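Local atomic coordinates of pyrrolysyl-tRNA synthetase (Desulfitobacterium hafniense, PDB entry 3DSQ), a protein that probably attaches pyrrolysine to its cognate tRNA at the expense of ATP, working as a homodimeric class II aminoacyl-tRNA synthetase. Residues Thr157-Glu162 and Leu169-Met174; Val92-Ile97 and Cys126-Leu131. One frame throughout, in Å; residues are numbered along the deposited sequence.

Contact 1 (Thr157-Glu162 and Leu169-Met174); sequences TCYRKE and LNEFTM
The ring of Phe172 carries Cys158 on one face: the carbonyl O of Cys158 sits 3.5 Å above the Phe172 plane near the rim, and Cys158 CB, on that same face, comes 3.4 Å from Phe172 CE1. Arg160 meets the edge, its CG in the ring plane and 3.6 Å from Phe172 CE2. These residues belong to the antiparallel hairpin of class II motif 2, whose loop and strands in relatives hold ATP; there the equivalent phenylalanine stacks on adenine, so Phe172 probably does likewise. Arg160 runs extended from CG to NE past Phe172 CZ, its guanidinium turned only 12° from the ring plane but lying beside the ring, not over it. Phe172 CG stands between its backbone N and carbonyl carbon (chi1 55°), which folds the ring back over the neighbouring strand. With the ring gone, as in an alanine, a gap would probably be left between Cys158 and Arg160 and the arginine chain set free to swing. Between the backbones, Cys158 N bonds Phe172 O at 2.7 Å and Phe172 N returns to Cys158 O at 2.9 Å. On the other sheet face Glu171 lies alongside Tyr159, with Glu171 CG 3.6 Å from Tyr159 CE2; both polar ends bond Thr96 of the second subunit. Farther along, a water bridges Thr157 OG1 and Thr173 OG1, donating at 2.8 Å to Thr173 OG1, which also hydrogen-bonds Glu258 OE2.

Contact 2 (Val92-Ile97 and Cys126-Leu131); sequences VVTPTI and CLRPML
Thr96 and Arg128 meet through both backbone and side chain where the probable end of class II motif 1, with its hallmark proline at Pro95, runs beside the strand leading into Arg128. Among the polar links, Arg128 N gives Thr96 O a bond 2.8 Å long and nearly straight at 175°. Arg128 NH1 adds a weak bond to Pro95 O at 3.2 Å and also makes a salt bridge with Glu154, while NE is taken by Thr157 O. Thr94 OG1 bonds the same Glu154 carboxylate, tying the loop and the arginine to a shared acid. Packing sandwiches the guanidinium and limits its rotation: Thr96 CG2 lies 3.6 Å above the centre of one face, and Leu131 CD2 covers the opposite face at 3.4 Å. Arg128 CG lies between backbone N and carbonyl carbon (chi1 69°), and from there the extended chain is carried across Thr96. The methyl of Thr96 thus serves Arg128, whereas its hydroxyl is taken up by Glu171 of the second subunit. Beyond Thr96, Ile97 and Leu127 form an antiparallel non-hydrogen-bonded pair, with Ile97 CG1 4.1 Å from Leu127 CD2 and a CA-H...O contact of 3.5 Å from Ile97 CA to Cys126 O.

In the fold
Contact 2 closes before contact 1 opens along the chain, their centres about 11 Å apart within the class II catalytic core. Arg128 joins them: its NE reaches Thr157 O at 2.7 Å and its O accepts from Tyr159 N at 2.9 Å, both probable hydrogen bonds. Both contacts also meet at the dimer interface, since Thr96 and Ile97 of each subunit face Tyr159 and Glu171 of the other. Motif 1 of one chain is thereby tied to the probable ATP-binding hairpin of its partner. At the loop end of contact 1, the side chain of Leu169 lies about 7 Å from a sodium ion bound at Ser163, Gln164 and Gln167.

Contact 1 (Thr157-Glu162 and Leu169-Met174)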
loop_
_atom_site.group_PDB
_atom_site.type_symbol
_atom_site.label_atom_id
_atom_site.label_comp_id
_atom_site.label_asym_id
_atom_site.label_seq_id
_atom_site.Cartn_x
_atom_site.Cartn_y
_atom_site.Cartn_z
ATOM N N THR B 157 -4.800 -0.131 0.520
ATOM C CA THR B 157 -5.270 -1.419 0.977
ATOM C C THR B 157 -6.411 -1.332 1.977
ATOM O O THR B 157 -6.367 -0.545 2.913
ATOM C CB THR B 157 -4.108 -2.210 1.602
ATOM O OG1 THR B 157 -3.013 -2.229 0.675
ATOM C CG2 THR B 157 -4.530 -3.656 1.911
ATOM N N CYS B 158 -7.437 -2.138 1.720
ATOM C CA CYS B 158 -8.606 -2.257 2.575
ATOM C C CYS B 158 -8.748 -3.754 2.805
ATOM O O CYS B 158 -8.196 -4.553 2.050
ATOM C CB CYS B 158 -9.858 -1.667 1.912
ATOM S SG CYS B 158 -9.856 0.154 1.922
ATOM N N TYR B 159 -9.472 -4.123 3.856
ATOM C CA TYR B 159 -9.613 -5.518 4.223
ATOM C C TYR B 159 -11.028 -5.912 4.632
ATOM O O TYR B 159 -11.701 -5.187 5.361
ATOM C CB TYR B 159 -8.695 -5.832 5.402
ATOM C CG TYR B 159 -7.262 -5.380 5.265
ATOM C CD1 TYR B 159 -6.917 -4.026 5.360
ATOM C CD2 TYR B 159 -6.238 -6.313 5.091
ATOM C CE1 TYR B 159 -5.585 -3.620 5.293
ATOM C CE2 TYR B 159 -4.909 -5.919 5.021
ATOM C CZ TYR B 159 -4.584 -4.579 5.126
ATOM O OH TYR B 159 -3.259 -4.210 5.126
ATOM N N ARG B 160 -11.455 -7.082 4.178
ATOM C CA ARG B 160 -12.776 -7.611 4.511
ATOM C C ARG B 160 -12.666 -9.123 4.651
ATOM O O ARG B 160 -12.008 -9.776 3.840
ATOM C CB ARG B 160 -13.790 -7.268 3.419
ATOM C CG ARG B 160 -14.216 -5.810 3.392
ATOM C CD ARG B 160 -15.099 -5.520 2.182
ATOM N NE ARG B 160 -15.590 -4.142 2.157
ATOM C CZ ARG B 160 -16.563 -3.675 2.936
ATOM N NH1 ARG B 160 -17.159 -4.477 3.812
ATOM N NH2 ARG B 160 -16.943 -2.405 2.840
ATOM N N LYS B 161 -13.291 -9.673 5.689
ATOM C CA LYS B 161 -13.256 -11.118 5.915
ATOM C C LYS B 161 -14.098 -11.821 4.861
ATOM O O LYS B 161 -13.896 -13.000 4.573
ATOM C CB LYS B 161 -13.751 -11.458 7.323
ATOM C CG LYS B 161 -12.903 -10.828 8.415
ATOM C CD LYS B 161 -13.026 -11.551 9.753
ATOM C CE LYS B 161 -14.408 -11.406 10.368
ATOM N NZ LYS B 161 -14.457 -12.013 11.736
ATOM N N GLU B 162 -15.053 -11.092 4.294
ATOM C CA GLU B 162 -15.881 -11.631 3.231
ATOM C C GLU B 162 -16.518 -10.528 2.399
ATOM O O GLU B 162 -16.562 -9.373 2.814
ATOM C CB GLU B 162 -16.958 -12.568 3.769
ATOM C CG GLU B 162 -17.535 -13.426 2.645
ATOM C CD GLU B 162 -16.441 -13.946 1.703
ATOM O OE1 GLU B 162 -16.635 -13.898 0.464
ATOM O OE2 GLU B 162 -15.387 -14.402 2.203
ATOM N N LEU B 169 -11.178 -11.284 -1.860
ATOM C CA LEU B 169 -9.810 -10.889 -1.531
ATOM C C LEU B 169 -9.866 -10.349 -0.104
ATOM O O LEU B 169 -10.651 -9.446 0.179
ATOM C CB LEU B 169 -9.311 -9.774 -2.459
ATOM C CG LEU B 169 -8.839 -10.100 -3.888
ATOM C CD1 LEU B 169 -8.368 -8.814 -4.555
ATOM C CD2 LEU B 169 -7.703 -11.111 -3.855
ATOM N N ASN B 170 -9.073 -10.904 0.808
ATOM C CA ASN B 170 -9.069 -10.383 2.173
ATOM C C ASN B 170 -8.381 -9.032 2.147
ATOM O O ASN B 170 -8.728 -8.143 2.909
ATOM C CB ASN B 170 -8.310 -11.306 3.133
ATOM C CG ASN B 170 -9.047 -12.603 3.402
ATOM O OD1 ASN B 170 -10.273 -12.627 3.508
ATOM N ND2 ASN B 170 -8.300 -13.687 3.520
ATOM N N GLU B 171 -7.389 -8.899 1.271
ATOM C CA GLU B 171 -6.640 -7.649 1.114
ATOM C C GLU B 171 -6.924 -7.127 -0.288
ATOM O O GLU B 171 -6.648 -7.809 -1.256
ATOM C CB GLU B 171 -5.127 -7.890 1.223
ATOM C CG GLU B 171 -4.660 -8.478 2.524
ATOM C CD GLU B 171 -3.153 -8.497 2.643
ATOM O OE1 GLU B 171 -2.526 -7.435 2.450
ATOM O OE2 GLU B 171 -2.597 -9.574 2.943
ATOM N N PHE B 172 -7.467 -5.925 -0.395
ATOM C CA PHE B 172 -7.754 -5.365 -1.698
ATOM C C PHE B 172 -7.381 -3.881 -1.735
ATOM O O PHE B 172 -7.248 -3.224 -0.696
ATOM C CB PHE B 172 -9.224 -5.621 -2.088
ATOM C CG PHE B 172 -10.244 -5.128 -1.076
ATOM C CD1 PHE B 172 -10.830 -3.876 -1.216
ATOM C CD2 PHE B 172 -10.629 -5.930 0.005
ATOM C CE1 PHE B 172 -11.788 -3.414 -0.303
ATOM C CE2 PHE B 172 -11.592 -5.480 0.935
ATOM C CZ PHE B 172 -12.172 -4.228 0.784
ATOM N N THR B 173 -7.171 -3.370 -2.941
ATOM C CA THR B 173 -6.775 -1.984 -3.116
ATOM C C THR B 173 -7.958 -1.175 -3.605
ATOM O O THR B 173 -8.590 -1.514 -4.607
ATOM C CB THR B 173 -5.626 -1.865 -4.142
ATOM O OG1 THR B 173 -4.640 -2.877 -3.881
ATOM C CG2 THR B 173 -4.960 -0.485 -4.051
ATOM N N MET B 174 -8.250 -0.101 -2.886
ATOM C CA MET B 174 -9.348 0.784 -3.225
ATOM C C MET B 174 -8.826 2.146 -3.620
ATOM O O MET B 174 -7.843 2.635 -3.059
ATOM C CB MET B 174 -10.294 0.989 -2.031
ATOM C CG MET B 174 -11.177 -0.196 -1.700
ATOM S SD MET B 174 -12.314 -0.613 -3.035
ATOM C CE MET B 174 -11.508 -2.010 -3.651
HETATM O O HOH W 1 -2.746 -2.129 -1.889
#

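Contact 2 (Val92-Ile97 and Cys126-Leu131)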
loop_
_atom_site.group_PDB
_atom_site.type_symbol
_atom_site.label_atom_id
_atom_site.label_comp_id
_atom_site.label_asym_id
_atom_site.label_seq_id
_atom_site.Cartn_x
_atom_site.Cartn_y
_atom_site.Cartn_z
ATOM N N VAL B 92 -4.055 11.636 -0.526
ATOM C CA VAL B 92 -3.726 11.491 0.895
ATOM C C VAL B 92 -3.467 10.028 1.234
ATOM O O VAL B 92 -3.890 9.131 0.516
ATOM C CB VAL B 92 -4.867 12.002 1.813
ATOM C CG1 VAL B 92 -5.153 13.453 1.520
ATOM C CG2 VAL B 92 -6.131 11.137 1.625
ATOM N N VAL B 93 -2.747 9.798 2.324
ATOM C CA VAL B 93 -2.450 8.451 2.779
ATOM C C VAL B 93 -2.722 8.404 4.293
ATOM O O VAL B 93 -2.036 9.046 5.105
ATOM C CB VAL B 93 -0.989 8.049 2.436
ATOM C CG1 VAL B 93 0.009 8.980 3.099
ATOM C CG2 VAL B 93 -0.758 6.614 2.843
ATOM N N THR B 94 -3.723 7.616 4.653
ATOM C CA THR B 94 -4.190 7.511 6.031
ATOM C C THR B 94 -4.047 6.127 6.689
ATOM O O THR B 94 -3.768 5.121 6.026
ATOM C CB THR B 94 -5.679 7.967 6.096
ATOM O OG1 THR B 94 -6.488 7.081 5.323
ATOM C CG2 THR B 94 -5.843 9.379 5.522
ATOM N N PRO B 95 -4.249 6.059 8.015
ATOM C CA PRO B 95 -4.130 4.788 8.746
ATOM C C PRO B 95 -4.965 3.643 8.186
ATOM O O PRO B 95 -6.109 3.828 7.767
ATOM C CB PRO B 95 -4.583 5.153 10.163
ATOM C CG PRO B 95 -4.271 6.604 10.279
ATOM C CD PRO B 95 -4.684 7.138 8.918
ATOM N N THR B 96 -4.384 2.456 8.162
ATOM C CA THR B 96 -5.127 1.290 7.726
ATOM C C THR B 96 -5.800 0.700 8.972
ATOM O O THR B 96 -6.707 -0.113 8.863
ATOM C CB THR B 96 -4.223 0.243 7.084
ATOM O OG1 THR B 96 -3.242 -0.180 8.032
ATOM C CG2 THR B 96 -3.524 0.831 5.855
ATOM N N ILE B 97 -5.342 1.103 10.156
ATOM C CA ILE B 97 -5.965 0.629 11.402
ATOM C C ILE B 97 -6.900 1.751 11.865
ATOM O O ILE B 97 -6.457 2.863 12.120
ATOM C CB ILE B 97 -4.913 0.351 12.522
ATOM C CG1 ILE B 97 -3.970 -0.770 12.087
ATOM C CG2 ILE B 97 -5.632 -0.068 13.841
ATOM C CD1 ILE B 97 -2.748 -0.949 12.965
ATOM N N CYS B 126 -9.594 -2.104 14.403
ATOM C CA CYS B 126 -9.776 -3.049 13.313
ATOM C C CYS B 126 -9.134 -2.518 12.035
ATOM O O CYS B 126 -8.802 -1.341 11.933
ATOM C CB CYS B 126 -11.266 -3.293 13.051
ATOM S SG CYS B 126 -12.183 -1.876 12.373
ATOM N N LEU B 127 -8.958 -3.398 11.062
ATOM C CA LEU B 127 -8.399 -2.990 9.783
ATOM C C LEU B 127 -9.523 -2.351 8.981
ATOM O O LEU B 127 -10.627 -2.896 8.889
ATOM C CB LEU B 127 -7.835 -4.202 9.029
ATOM C CG LEU B 127 -6.584 -4.828 9.650
ATOM C CD1 LEU B 127 -6.127 -6.037 8.850
ATOM C CD2 LEU B 127 -5.491 -3.771 9.706
ATOM N N ARG B 128 -9.248 -1.187 8.408
ATOM C CA ARG B 128 -10.253 -0.485 7.620
ATOM C C ARG B 128 -10.831 -1.353 6.510
ATOM O O ARG B 128 -10.097 -2.002 5.774
ATOM C CB ARG B 128 -9.656 0.796 7.002
ATOM C CG ARG B 128 -8.618 0.561 5.909
ATOM C CD ARG B 128 -7.993 1.875 5.453
ATOM N NE ARG B 128 -7.020 1.683 4.379
ATOM C CZ ARG B 128 -6.137 2.604 3.998
ATOM N NH1 ARG B 128 -6.092 3.789 4.611
ATOM N NH2 ARG B 128 -5.314 2.348 2.989
ATOM N N PRO B 129 -12.169 -1.406 6.407
ATOM C CA PRO B 129 -12.832 -2.194 5.368
ATOM C C PRO B 129 -13.042 -1.295 4.150
ATOM O O PRO B 129 -13.331 -1.771 3.063
ATOM C CB PRO B 129 -14.157 -2.582 6.018
ATOM C CG PRO B 129 -14.482 -1.370 6.796
ATOM C CD PRO B 129 -13.141 -1.005 7.444
ATOM N N MET B 130 -12.926 0.015 4.357
ATOM C CA MET B 130 -13.092 0.977 3.276
ATOM C C MET B 130 -12.350 2.255 3.642
ATOM O O MET B 130 -11.901 2.413 4.774
ATOM C CB MET B 130 -14.579 1.275 3.019
ATOM C CG MET B 130 -15.224 2.251 3.985
ATOM S SD MET B 130 -15.771 1.514 5.547
ATOM C CE MET B 130 -17.498 1.258 5.177
ATOM N N LEU B 131 -12.226 3.166 2.682
ATOM C CA LEU B 131 -11.504 4.414 2.895
ATOM C C LEU B 131 -12.369 5.567 3.387
ATOM O O LEU B 131 -11.856 6.547 3.911
ATOM C CB LEU B 131 -10.818 4.834 1.586
ATOM C CG LEU B 131 -9.776 3.881 1.007
ATOM C CD1 LEU B 131 -9.315 4.415 -0.347
ATOM C CD2 LEU B 131 -8.592 3.746 1.975
#